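PDB 4ZZ7: methylmalonate-semialdehyde dehydrogenase from Oceanimonas doudoroffii, which probably catalyses the NAD- and CoA-dependent oxidation of methylmalonate semialdehyde to an acyl-CoA, as an aldehyde dehydrogenase family member. Local coordinates for residues A210-L215 with A232-R237; V223-S228 with C246-G251. All coordinates share one frame; numbering follows the deposited sequence.

Contact 1: A210-L215 with A232-R237; sequences AVDALL and AEYIYR. With NAD (nicotinamide-adenine-dinucleotide), chain M.
The adenine end of the NAD site lies by two helices of the Rossmann-type cofactor domain, where V211 and L215 of one face I235 and Y234 of the other. The local axes stay 11.3 Å apart and run in roughly the same direction, 29° from parallel. Side chains alone bridge the gap. V211 has its CG1 anti to the backbone N (chi1 172°), which sends this methyl across to I235. V211 CG1 and I235 CD1 are 3.4 Å apart, the two side chains crossing at about a right angle. The other methyl of V211 turns to the cofactor, and V211 CG2 lies 3.4 Å from NAD N3A. L215, one helical turn on from V211, meets I235 as well. L215 CD1 is 4.0 Å from I235 CD1 and also touches Y234 CE2, while L215 CD2 meets I235 CG2. A cleft between two such helices, next to the sheet, is where aldehyde dehydrogenases hold the adenine. Here adenine N1A also comes near the Y234 ring, neither over its face nor at its edge. On the outer side a polar link joins the helices. The Y234 hydroxyl donates to D212 OD1, which sits at the ring edge, near its plane; the carboxylate is turned 50° from the ring. The modelled separation of Y234 OH and D212 OD1, 2.4 Å, is doubtful at this resolution. K208, an NAD-binding residue, makes a cation-pi contact with Y234 and a long, weak ion pair with D212. Further inward, L215 and I235 both rest on V223 of the neighbouring strand.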
ATOM      1  N   ALA A 210     -16.219 -26.809  24.721  1.00 24.33           N
ATOM      2  CA  ALA A 210     -14.894 -26.582  24.174  1.00 23.55           C
ATOM      3  C   ALA A 210     -14.800 -25.132  23.728  1.00 22.57           C
ATOM      4  O   ALA A 210     -13.768 -24.486  23.876  1.00 21.92           O
ATOM      5  CB  ALA A 210     -14.617 -27.517  23.011  1.00 23.99           C
ATOM      6  N   VAL A 211     -15.896 -24.618  23.191  1.00 21.82           N
ATOM      7  CA  VAL A 211     -15.947 -23.225  22.775  1.00 21.69           C
ATOM      8  C   VAL A 211     -15.683 -22.312  23.962  1.00 22.08           C
ATOM      9  O   VAL A 211     -14.802 -21.472  23.898  1.00 21.45           O
ATOM     10  CB  VAL A 211     -17.292 -22.866  22.116  1.00 21.52           C
ATOM     11  CG1 VAL A 211     -17.398 -21.370  21.868  1.00 21.70           C
ATOM     12  CG2 VAL A 211     -17.426 -23.607  20.790  1.00 21.74           C
ATOM     13  N   ASP A 212     -16.436 -22.503  25.040  1.00 23.43           N
ATOM     14  CA  ASP A 212     -16.293 -21.688  26.255  1.00 24.18           C
ATOM     15  C   ASP A 212     -14.863 -21.817  26.864  1.00 23.83           C
ATOM     16  O   ASP A 212     -14.335 -20.852  27.437  1.00 23.16           O
ATOM     17  CB  ASP A 212     -17.418 -22.004  27.282  1.00 25.59           C
ATOM     18  CG  ASP A 212     -18.803 -21.383  26.898  1.00 28.73           C
ATOM     19  OD1 ASP A 212     -18.873 -20.469  26.055  1.00 33.12           O
ATOM     20  OD2 ASP A 212     -19.855 -21.794  27.439  1.00 31.05           O
ATOM     21  N   ALA A 213     -14.212 -22.969  26.703  1.00 23.67           N
ATOM     22  CA  ALA A 213     -12.841 -23.127  27.223  1.00 24.00           C
ATOM     23  C   ALA A 213     -11.907 -22.169  26.515  1.00 24.30           C
ATOM     24  O   ALA A 213     -11.148 -21.446  27.157  1.00 24.83           O
ATOM     25  CB  ALA A 213     -12.333 -24.551  27.072  1.00 23.95           C
ATOM     26  N   LEU A 214     -11.980 -22.160  25.187  1.00 23.63           N
ATOM     27  CA  LEU A 214     -11.199 -21.222  24.376  1.00 23.23           C
ATOM     28  C   LEU A 214     -11.439 -19.726  24.779  1.00 23.82           C
ATOM     29  O   LEU A 214     -10.477 -18.953  25.043  1.00 23.51           O
ATOM     30  CB  LEU A 214     -11.520 -21.419  22.891  1.00 22.29           C
ATOM     31  CG  LEU A 214     -11.175 -22.781  22.290  1.00 21.75           C
ATOM     32  CD1 LEU A 214     -11.858 -22.945  20.940  1.00 21.37           C
ATOM     33  CD2 LEU A 214      -9.672 -22.956  22.164  1.00 21.59           C
ATOM     34  N   LEU A 215     -12.714 -19.344  24.856  1.00 22.22           N
ATOM     35  CA  LEU A 215     -13.092 -17.968  25.177  1.00 21.43           C
ATOM     36  C   LEU A 215     -12.577 -17.485  26.554  1.00 21.71           C
ATOM     37  O   LEU A 215     -12.224 -16.313  26.736  1.00 18.95           O
ATOM     38  CB  LEU A 215     -14.608 -17.819  25.100  1.00 20.79           C
ATOM     39  CG  LEU A 215     -15.216 -18.069  23.720  1.00 20.63           C
ATOM     40  CD1 LEU A 215     -16.730 -18.113  23.791  1.00 20.94           C
ATOM     41  CD2 LEU A 215     -14.779 -17.027  22.722  1.00 20.41           C
ATOM     42  N   ALA A 232     -22.803 -16.140  16.834  1.00 21.52           N
ATOM     43  CA  ALA A 232     -21.806 -15.099  16.554  1.00 22.88           C
ATOM     44  C   ALA A 232     -21.857 -14.003  17.607  1.00 22.94           C
ATOM     45  O   ALA A 232     -20.807 -13.599  18.127  1.00 21.37           O
ATOM     46  CB  ALA A 232     -22.012 -14.483  15.173  1.00 23.49           C
ATOM     47  N   GLU A 233     -23.081 -13.550  17.907  1.00 23.33           N
ATOM     48  CA  GLU A 233     -23.324 -12.524  18.930  1.00 24.30           C
ATOM     49  C   GLU A 233     -22.851 -12.962  20.297  1.00 21.78           C
ATOM     50  O   GLU A 233     -22.273 -12.167  21.018  1.00 20.29           O
ATOM     51  CB  GLU A 233     -24.802 -12.191  19.026  1.00 27.99           C
ATOM     52  CG  GLU A 233     -25.096 -10.881  19.727  1.00 31.78           C
ATOM     53  CD  GLU A 233     -26.591 -10.648  19.926  1.00 37.16           C
ATOM     54  OE1 GLU A 233     -27.410 -11.575  19.716  1.00 41.76           O
ATOM     55  OE2 GLU A 233     -26.967  -9.527  20.317  1.00 43.84           O
ATOM     56  N   TYR A 234     -23.125 -14.220  20.646  1.00 20.06           N
ATOM     57  CA  TYR A 234     -22.688 -14.793  21.907  1.00 19.02           C
ATOM     58  C   TYR A 234     -21.162 -14.775  21.968  1.00 19.05           C
ATOM     59  O   TYR A 234     -20.568 -14.265  22.928  1.00 17.29           O
ATOM     60  CB  TYR A 234     -23.249 -16.218  22.101  1.00 18.84           C
ATOM     61  CG  TYR A 234     -22.583 -16.938  23.238  1.00 18.94           C
ATOM     62  CD1 TYR A 234     -22.978 -16.731  24.536  1.00 19.18           C
ATOM     63  CD2 TYR A 234     -21.506 -17.784  23.011  1.00 19.55           C
ATOM     64  CE1 TYR A 234     -22.328 -17.348  25.596  1.00 19.70           C
ATOM     65  CE2 TYR A 234     -20.852 -18.416  24.056  1.00 19.98           C
ATOM     66  CZ  TYR A 234     -21.260 -18.188  25.361  1.00 20.09           C
ATOM     67  OH  TYR A 234     -20.618 -18.804  26.438  1.00 20.58           O
ATOM     68  N   ILE A 235     -20.543 -15.321  20.919  1.00 20.44           N
ATOM     69  CA  ILE A 235     -19.069 -15.450  20.846  1.00 21.30           C
ATOM     70  C   ILE A 235     -18.406 -14.081  20.909  1.00 21.56           C
ATOM     71  O   ILE A 235     -17.458 -13.909  21.656  1.00 20.79           O
ATOM     72  CB  ILE A 235     -18.566 -16.118  19.545  1.00 21.29           C
ATOM     73  CG1 ILE A 235     -19.107 -17.539  19.378  1.00 21.78           C
ATOM     74  CG2 ILE A 235     -17.044 -16.143  19.513  1.00 20.61           C
ATOM     75  CD1 ILE A 235     -18.451 -18.599  20.235  1.00 22.45           C
ATOM     76  N   TYR A 236     -18.899 -13.134  20.105  1.00 21.96           N
ATOM     77  CA  TYR A 236     -18.413 -11.746  20.138  1.00 23.16           C
ATOM     78  C   TYR A 236     -18.538 -11.086  21.523  1.00 25.74           C
ATOM     79  O   TYR A 236     -17.596 -10.428  22.007  1.00 24.31           O
ATOM     80  CB  TYR A 236     -19.138 -10.877  19.100  1.00 22.41           C
ATOM     81  CG  TYR A 236     -18.437  -9.555  18.824  1.00 21.56           C
ATOM     82  CD1 TYR A 236     -17.232  -9.522  18.122  1.00 20.90           C
ATOM     83  CD2 TYR A 236     -18.964  -8.340  19.279  1.00 21.12           C
ATOM     84  CE1 TYR A 236     -16.576  -8.325  17.870  1.00 20.44           C
ATOM     85  CE2 TYR A 236     -18.309  -7.133  19.030  1.00 20.54           C
ATOM     86  CZ  TYR A 236     -17.111  -7.130  18.324  1.00 20.19           C
ATOM     87  OH  TYR A 236     -16.418  -5.957  18.072  1.00 18.94           O
ATOM     88  N   ARG A 237     -19.696 -11.274  22.155  1.00 29.73           N
ATOM     89  CA  ARG A 237     -19.959 -10.674  23.455  1.00 31.60           C
ATOM     90  C   ARG A 237     -19.007 -11.241  24.475  1.00 27.41           C
ATOM     91  O   ARG A 237     -18.302 -10.495  25.148  1.00 24.31           O
ATOM     92  CB  ARG A 237     -21.402 -10.895  23.883  1.00 39.47           C
ATOM     93  CG  ARG A 237     -21.769 -10.064  25.106  1.00 53.48           C
ATOM     94  CD  ARG A 237     -23.219 -10.212  25.546  1.00 65.64           C
ATOM     95  NE  ARG A 237     -24.136  -9.858  24.463  1.00 74.48           N
ATOM     96  CZ  ARG A 237     -24.889 -10.716  23.774  1.00 88.94           C
ATOM     97  NH1 ARG A 237     -24.905 -12.039  24.036  1.00 94.68           N
ATOM     98  NH2 ARG A 237     -25.666 -10.230  22.816  1.00 90.97           N
TER
HETATM   99  PA  NAD M 501     -23.646 -22.389  14.460  1.00 47.36           P
HETATM  100  O1A NAD M 501     -24.415 -23.449  15.244  1.00 46.29           O
HETATM  101  O2A NAD M 501     -24.040 -20.923  14.501  1.00 43.25           O
HETATM  102  O5B NAD M 501     -22.098 -22.420  14.947  1.00 46.00           O
HETATM  103  C5B NAD M 501     -21.099 -23.281  14.382  1.00 41.94           C
HETATM  104  C4B NAD M 501     -19.952 -23.532  15.361  1.00 38.73           C
HETATM  105  O4B NAD M 501     -20.247 -22.962  16.639  1.00 36.88           O
HETATM  106  C3B NAD M 501     -19.677 -25.011  15.619  1.00 37.46           C
HETATM  107  O3B NAD M 501     -18.260 -25.203  15.618  1.00 34.93           O
HETATM  108  C2B NAD M 501     -20.340 -25.309  16.962  1.00 37.53           C
HETATM  109  O2B NAD M 501     -19.700 -26.238  17.842  1.00 37.76           O
HETATM  110  C1B NAD M 501     -20.352 -23.961  17.659  1.00 37.65           C
HETATM  111  N9A NAD M 501     -21.575 -23.753  18.490  1.00 39.19           N
HETATM  112  C8A NAD M 501     -22.849 -24.122  18.165  1.00 38.74           C
HETATM  113  N7A NAD M 501     -23.711 -23.761  19.138  1.00 38.34           N
HETATM  114  C5A NAD M 501     -22.999 -23.152  20.118  1.00 37.80           C
HETATM  115  C6A NAD M 501     -23.310 -22.537  21.443  1.00 36.51           C
HETATM  116  N6A NAD M 501     -24.583 -22.513  21.891  1.00 35.98           N
HETATM  117  N1A NAD M 501     -22.283 -22.007  22.161  1.00 35.24           N
HETATM  118  C2A NAD M 501     -20.993 -22.037  21.705  1.00 34.01           C
HETATM  119  N3A NAD M 501     -20.631 -22.568  20.519  1.00 32.17           N
HETATM  120  C4A NAD M 501     -21.575 -23.138  19.697  1.00 37.52           C
HETATM  121  O3  NAD M 501     -23.568 -22.844  12.886  1.00 50.37           O
HETATM  122  PN  NAD M 501     -23.916 -24.290  12.197  1.00 49.99           P
HETATM  123  O1N NAD M 501     -22.855 -25.338  12.545  1.00 48.95           O
HETATM  124  O2N NAD M 501     -25.401 -24.664  12.293  1.00 46.90           O
HETATM  125  O5D NAD M 501     -23.657 -23.770  10.700  1.00 51.33           O
HETATM  126  C5D NAD M 501     -24.657 -22.991  10.021  1.00 57.61           C
HETATM  127  C4D NAD M 501     -24.469 -21.462  10.095  1.00 61.76           C
HETATM  128  O4D NAD M 501     -23.276 -20.958   9.451  1.00 65.76           O
HETATM  129  C3D NAD M 501     -25.634 -20.743   9.395  1.00 63.77           C
HETATM  130  O3D NAD M 501     -26.543 -20.191  10.353  1.00 57.82           O
HETATM  131  C2D NAD M 501     -25.016 -19.659   8.498  1.00 66.08           C
HETATM  132  O2D NAD M 501     -25.673 -18.396   8.649  1.00 63.54           O
HETATM  133  C1D NAD M 501     -23.569 -19.638   8.958  1.00 65.85           C
HETATM  134  N1N NAD M 501     -22.596 -19.220   7.956  1.00 68.43           N
HETATM  135  C2N NAD M 501     -22.164 -17.954   8.024  1.00 71.75           C
HETATM  136  C3N NAD M 501     -21.224 -17.476   7.116  1.00 73.58           C
HETATM  137  C7N NAD M 501     -20.728 -16.050   7.124  1.00 78.12           C
HETATM  138  O7N NAD M 501     -21.471 -15.062   7.093  1.00 74.25           O
HETATM  139  N7N NAD M 501     -19.415 -15.896   7.117  1.00 79.79           N
HETATM  140  C4N NAD M 501     -20.713 -18.346   6.159  1.00 68.67           C
HETATM  141  C5N NAD M 501     -21.160 -19.660   6.102  1.00 67.21           C
HETATM  142  C6N NAD M 501     -22.116 -20.079   7.030  1.00 70.12           C

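Contact 2: V223-S228 with C246-G251; sequences VSFVGS and CQALGG. With NAD (nicotinamide-adenine-dinucleotide), chain M.
S224 OG donates to Q247 OE1 over 2.6 Å, in the carbonyl plane and on a lone pair. Q247 CG sits between its own backbone N and carbonyl carbon (chi1 59°), and the extended chain beyond it brings the amide beside S224. Both ends are held again: Y474 bonds to S224 OG and L463 O takes Q247 NE2. The backbones form a parallel ladder. Q247 N reaches V223 O, and F225 N reaches Q247 O at 2.8 Å. L249 N then bonds to F225 O, and G227 N to L249 O at 3.0 Å closes the ladder. Beyond it, S228 N donates to phosphate oxygen O2A of NAD over 2.6 Å. S228 OG also bonds to O2A, but is modelled too close for its length to be trusted. Packing completes the contact. F225 CB meets A248 CB at 4.1 Å, on the face covered by helix 229-241. V226 CG2 meets L249 CB on the other face, where V226 CG1 and L249 CD2 also approach the carboxamide nitrogen N7N of NAD. G251 lies by the nicotinamide ribose. All this is consistent with the aldehyde dehydrogenase variant of the Rossmann fold, in which this beta-alpha-beta unit presents strand ends and helix N terminus, capped by S228, to the dinucleotide.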
ATOM      1  N   VAL A 223     -10.068 -14.523  18.611  1.00 17.51           N
ATOM      2  CA  VAL A 223     -11.059 -15.522  18.228  1.00 18.02           C
ATOM      3  C   VAL A 223     -11.752 -15.194  16.898  1.00 18.28           C
ATOM      4  O   VAL A 223     -12.427 -14.171  16.786  1.00 18.06           O
ATOM      5  CB  VAL A 223     -12.118 -15.667  19.340  1.00 18.15           C
ATOM      6  CG1 VAL A 223     -13.155 -16.730  18.969  1.00 18.19           C
ATOM      7  CG2 VAL A 223     -11.437 -15.989  20.674  1.00 17.68           C
ATOM      8  N   SER A 224     -11.593 -16.081  15.913  1.00 18.87           N
ATOM      9  CA  SER A 224     -12.317 -16.013  14.620  1.00 18.96           C
ATOM     10  C   SER A 224     -13.506 -16.982  14.607  1.00 18.45           C
ATOM     11  O   SER A 224     -13.316 -18.206  14.589  1.00 17.61           O
ATOM     12  CB  SER A 224     -11.384 -16.370  13.452  1.00 19.31           C
ATOM     13  OG  SER A 224     -10.439 -15.346  13.178  1.00 19.82           O
ATOM     14  N   PHE A 225     -14.723 -16.432  14.620  1.00 18.15           N
ATOM     15  CA  PHE A 225     -15.940 -17.246  14.569  1.00 18.01           C
ATOM     16  C   PHE A 225     -16.636 -17.028  13.274  1.00 18.51           C
ATOM     17  O   PHE A 225     -16.735 -15.896  12.824  1.00 18.42           O
ATOM     18  CB  PHE A 225     -16.939 -16.911  15.684  1.00 17.86           C
ATOM     19  CG  PHE A 225     -18.231 -17.698  15.594  1.00 16.87           C
ATOM     20  CD1 PHE A 225     -18.299 -18.981  16.056  1.00 16.67           C
ATOM     21  CD2 PHE A 225     -19.370 -17.146  15.017  1.00 16.69           C
ATOM     22  CE1 PHE A 225     -19.470 -19.708  15.950  1.00 16.76           C
ATOM     23  CE2 PHE A 225     -20.546 -17.868  14.909  1.00 16.25           C
ATOM     24  CZ  PHE A 225     -20.596 -19.150  15.377  1.00 16.30           C
ATOM     25  N   VAL A 226     -17.129 -18.131  12.704  1.00 19.93           N
ATOM     26  CA  VAL A 226     -18.012 -18.132  11.528  1.00 20.96           C
ATOM     27  C   VAL A 226     -19.177 -19.066  11.863  1.00 22.01           C
ATOM     28  O   VAL A 226     -18.966 -20.197  12.280  1.00 23.62           O
ATOM     29  CB  VAL A 226     -17.271 -18.607  10.250  1.00 20.28           C
ATOM     30  CG1 VAL A 226     -18.219 -18.756   9.072  1.00 20.12           C
ATOM     31  CG2 VAL A 226     -16.196 -17.609   9.887  1.00 20.49           C
ATOM     32  N   GLY A 227     -20.402 -18.583  11.706  1.00 22.61           N
ATOM     33  CA  GLY A 227     -21.583 -19.386  12.012  1.00 23.15           C
ATOM     34  C   GLY A 227     -22.852 -18.553  12.009  1.00 23.28           C
ATOM     35  O   GLY A 227     -22.944 -17.570  11.271  1.00 23.56           O
ATOM     36  N   SER A 228     -23.840 -18.972  12.799  1.00 22.96           N
ATOM     37  CA  SER A 228     -25.135 -18.266  12.909  1.00 22.29           C
ATOM     38  C   SER A 228     -25.033 -16.947  13.695  1.00 21.48           C
ATOM     39  O   SER A 228     -24.152 -16.772  14.541  1.00 19.03           O
ATOM     40  CB  SER A 228     -26.183 -19.162  13.564  1.00 21.71           C
ATOM     41  OG  SER A 228     -25.854 -19.387  14.925  1.00 21.28           O
ATOM     42  N   CYS A 246     -11.893 -10.134  18.562  1.00 18.87           N
ATOM     43  CA  CYS A 246     -12.796 -11.105  17.964  1.00 18.29           C
ATOM     44  C   CYS A 246     -13.386 -10.584  16.659  1.00 17.75           C
ATOM     45  O   CYS A 246     -13.536  -9.377  16.463  1.00 16.19           O
ATOM     46  CB  CYS A 246     -13.926 -11.457  18.965  1.00 19.06           C
ATOM     47  SG  CYS A 246     -15.215 -12.627  18.411  1.00 19.02           S
ATOM     48  N   GLN A 247     -13.692 -11.528  15.767  1.00 17.85           N
ATOM     49  CA  GLN A 247     -14.484 -11.295  14.550  1.00 17.62           C
ATOM     50  C   GLN A 247     -15.487 -12.456  14.489  1.00 17.57           C
ATOM     51  O   GLN A 247     -15.099 -13.628  14.483  1.00 18.28           O
ATOM     52  CB  GLN A 247     -13.599 -11.210  13.275  1.00 17.41           C
ATOM     53  CG  GLN A 247     -12.752 -12.466  12.979  1.00 17.92           C
ATOM     54  CD  GLN A 247     -11.740 -12.381  11.821  1.00 17.90           C
ATOM     55  OE1 GLN A 247     -10.991 -13.346  11.588  1.00 17.86           O
ATOM     56  NE2 GLN A 247     -11.721 -11.268  11.082  1.00 17.86           N
ATOM     57  N   ALA A 248     -16.769 -12.137  14.480  1.00 17.15           N
ATOM     58  CA  ALA A 248     -17.780 -13.151  14.397  1.00 17.57           C
ATOM     59  C   ALA A 248     -18.703 -12.872  13.235  1.00 18.46           C
ATOM     60  O   ALA A 248     -19.409 -11.868  13.202  1.00 18.19           O
ATOM     61  CB  ALA A 248     -18.566 -13.193  15.678  1.00 18.17           C
ATOM     62  N   LEU A 249     -18.704 -13.790  12.284  1.00 20.04           N
ATOM     63  CA  LEU A 249     -19.562 -13.712  11.116  1.00 20.64           C
ATOM     64  C   LEU A 249     -20.797 -14.582  11.320  1.00 20.45           C
ATOM     65  O   LEU A 249     -20.714 -15.650  11.907  1.00 18.97           O
ATOM     66  CB  LEU A 249     -18.784 -14.149   9.879  1.00 21.00           C
ATOM     67  CG  LEU A 249     -17.786 -13.116   9.352  1.00 20.73           C
ATOM     68  CD1 LEU A 249     -16.600 -12.987  10.269  1.00 20.54           C
ATOM     69  CD2 LEU A 249     -17.299 -13.489   7.963  1.00 21.62           C
ATOM     70  N   GLY A 250     -21.916 -14.116  10.778  1.00 21.62           N
ATOM     71  CA  GLY A 250     -23.249 -14.583  11.145  1.00 22.71           C
ATOM     72  C   GLY A 250     -24.101 -15.002   9.962  1.00 23.91           C
ATOM     73  O   GLY A 250     -23.589 -15.408   8.931  1.00 24.64           O
ATOM     74  N   GLY A 251     -25.416 -14.884  10.116  1.00 24.73           N
ATOM     75  CA  GLY A 251     -26.355 -15.314   9.088  1.00 25.99           C
ATOM     76  C   GLY A 251     -26.552 -14.366   7.928  1.00 26.17           C
ATOM     77  O   GLY A 251     -25.903 -13.320   7.844  1.00 27.18           O
TER
HETATM   78  PA  NAD M 501     -23.646 -22.389  14.460  1.00 47.36           P
HETATM   79  O1A NAD M 501     -24.415 -23.449  15.244  1.00 46.29           O
HETATM   80  O2A NAD M 501     -24.040 -20.923  14.501  1.00 43.25           O
HETATM   81  O5B NAD M 501     -22.098 -22.420  14.947  1.00 46.00           O
HETATM   82  C5B NAD M 501     -21.099 -23.281  14.382  1.00 41.94           C
HETATM   83  C4B NAD M 501     -19.952 -23.532  15.361  1.00 38.73           C
HETATM   84  O4B NAD M 501     -20.247 -22.962  16.639  1.00 36.88           O
HETATM   85  C3B NAD M 501     -19.677 -25.011  15.619  1.00 37.46           C
HETATM   86  O3B NAD M 501     -18.260 -25.203  15.618  1.00 34.93           O
HETATM   87  C2B NAD M 501     -20.340 -25.309  16.962  1.00 37.53           C
HETATM   88  O2B NAD M 501     -19.700 -26.238  17.842  1.00 37.76           O
HETATM   89  C1B NAD M 501     -20.352 -23.961  17.659  1.00 37.65           C
HETATM   90  N9A NAD M 501     -21.575 -23.753  18.490  1.00 39.19           N
HETATM   91  C8A NAD M 501     -22.849 -24.122  18.165  1.00 38.74           C
HETATM   92  N7A NAD M 501     -23.711 -23.761  19.138  1.00 38.34           N
HETATM   93  C5A NAD M 501     -22.999 -23.152  20.118  1.00 37.80           C
HETATM   94  C6A NAD M 501     -23.310 -22.537  21.443  1.00 36.51           C
HETATM   95  N6A NAD M 501     -24.583 -22.513  21.891  1.00 35.98           N
HETATM   96  N1A NAD M 501     -22.283 -22.007  22.161  1.00 35.24           N
HETATM   97  C2A NAD M 501     -20.993 -22.037  21.705  1.00 34.01           C
HETATM   98  N3A NAD M 501     -20.631 -22.568  20.519  1.00 32.17           N
HETATM   99  C4A NAD M 501     -21.575 -23.138  19.697  1.00 37.52           C
HETATM  100  O3  NAD M 501     -23.568 -22.844  12.886  1.00 50.37           O
HETATM  101  PN  NAD M 501     -23.916 -24.290  12.197  1.00 49.99           P
HETATM  102  O1N NAD M 501     -22.855 -25.338  12.545  1.00 48.95           O
HETATM  103  O2N NAD M 501     -25.401 -24.664  12.293  1.00 46.90           O
HETATM  104  O5D NAD M 501     -23.657 -23.770  10.700  1.00 51.33           O
HETATM  105  C5D NAD M 501     -24.657 -22.991  10.021  1.00 57.61           C
HETATM  106  C4D NAD M 501     -24.469 -21.462  10.095  1.00 61.76           C
HETATM  107  O4D NAD M 501     -23.276 -20.958   9.451  1.00 65.76           O
HETATM  108  C3D NAD M 501     -25.634 -20.743   9.395  1.00 63.77           C
HETATM  109  O3D NAD M 501     -26.543 -20.191  10.353  1.00 57.82           O
HETATM  110  C2D NAD M 501     -25.016 -19.659   8.498  1.00 66.08           C
HETATM  111  O2D NAD M 501     -25.673 -18.396   8.649  1.00 63.54           O
HETATM  112  C1D NAD M 501     -23.569 -19.638   8.958  1.00 65.85           C
HETATM  113  N1N NAD M 501     -22.596 -19.220   7.956  1.00 68.43           N
HETATM  114  C2N NAD M 501     -22.164 -17.954   8.024  1.00 71.75           C
HETATM  115  C3N NAD M 501     -21.224 -17.476   7.116  1.00 73.58           C
HETATM  116  C7N NAD M 501     -20.728 -16.050   7.124  1.00 78.12           C
HETATM  117  O7N NAD M 501     -21.471 -15.062   7.093  1.00 74.25           O
HETATM  118  N7N NAD M 501     -19.415 -15.896   7.117  1.00 79.79           N
HETATM  119  C4N NAD M 501     -20.713 -18.346   6.159  1.00 68.67           C
HETATM  120  C5N NAD M 501     -21.160 -19.660   6.102  1.00 67.21           C
HETATM  121  C6N NAD M 501     -22.116 -20.079   7.030  1.00 70.12           C

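Overall arrangement
From the N terminus, helix 208-216 comes first, then strand 220-226, helix 229-241 and strand 245-249. Contact 1 closes the loop from 210-215 to 232-237, skipping over the first strand. Contact 2 closes the loop from 223-228 to 246-251, skipping over the second helix. The segments alternate, so the two contacts cross rather than nest. One ties helix to helix and the other strand to strand within one cofactor domain. They meet where helix 229-241 lies on the sheet: A232 packs on F225 and A248, and Y236 on C246. Both touch NAD, contact 1 at the adenine and contact 2 from the adenosine ribose and phosphate to the nicotinamide.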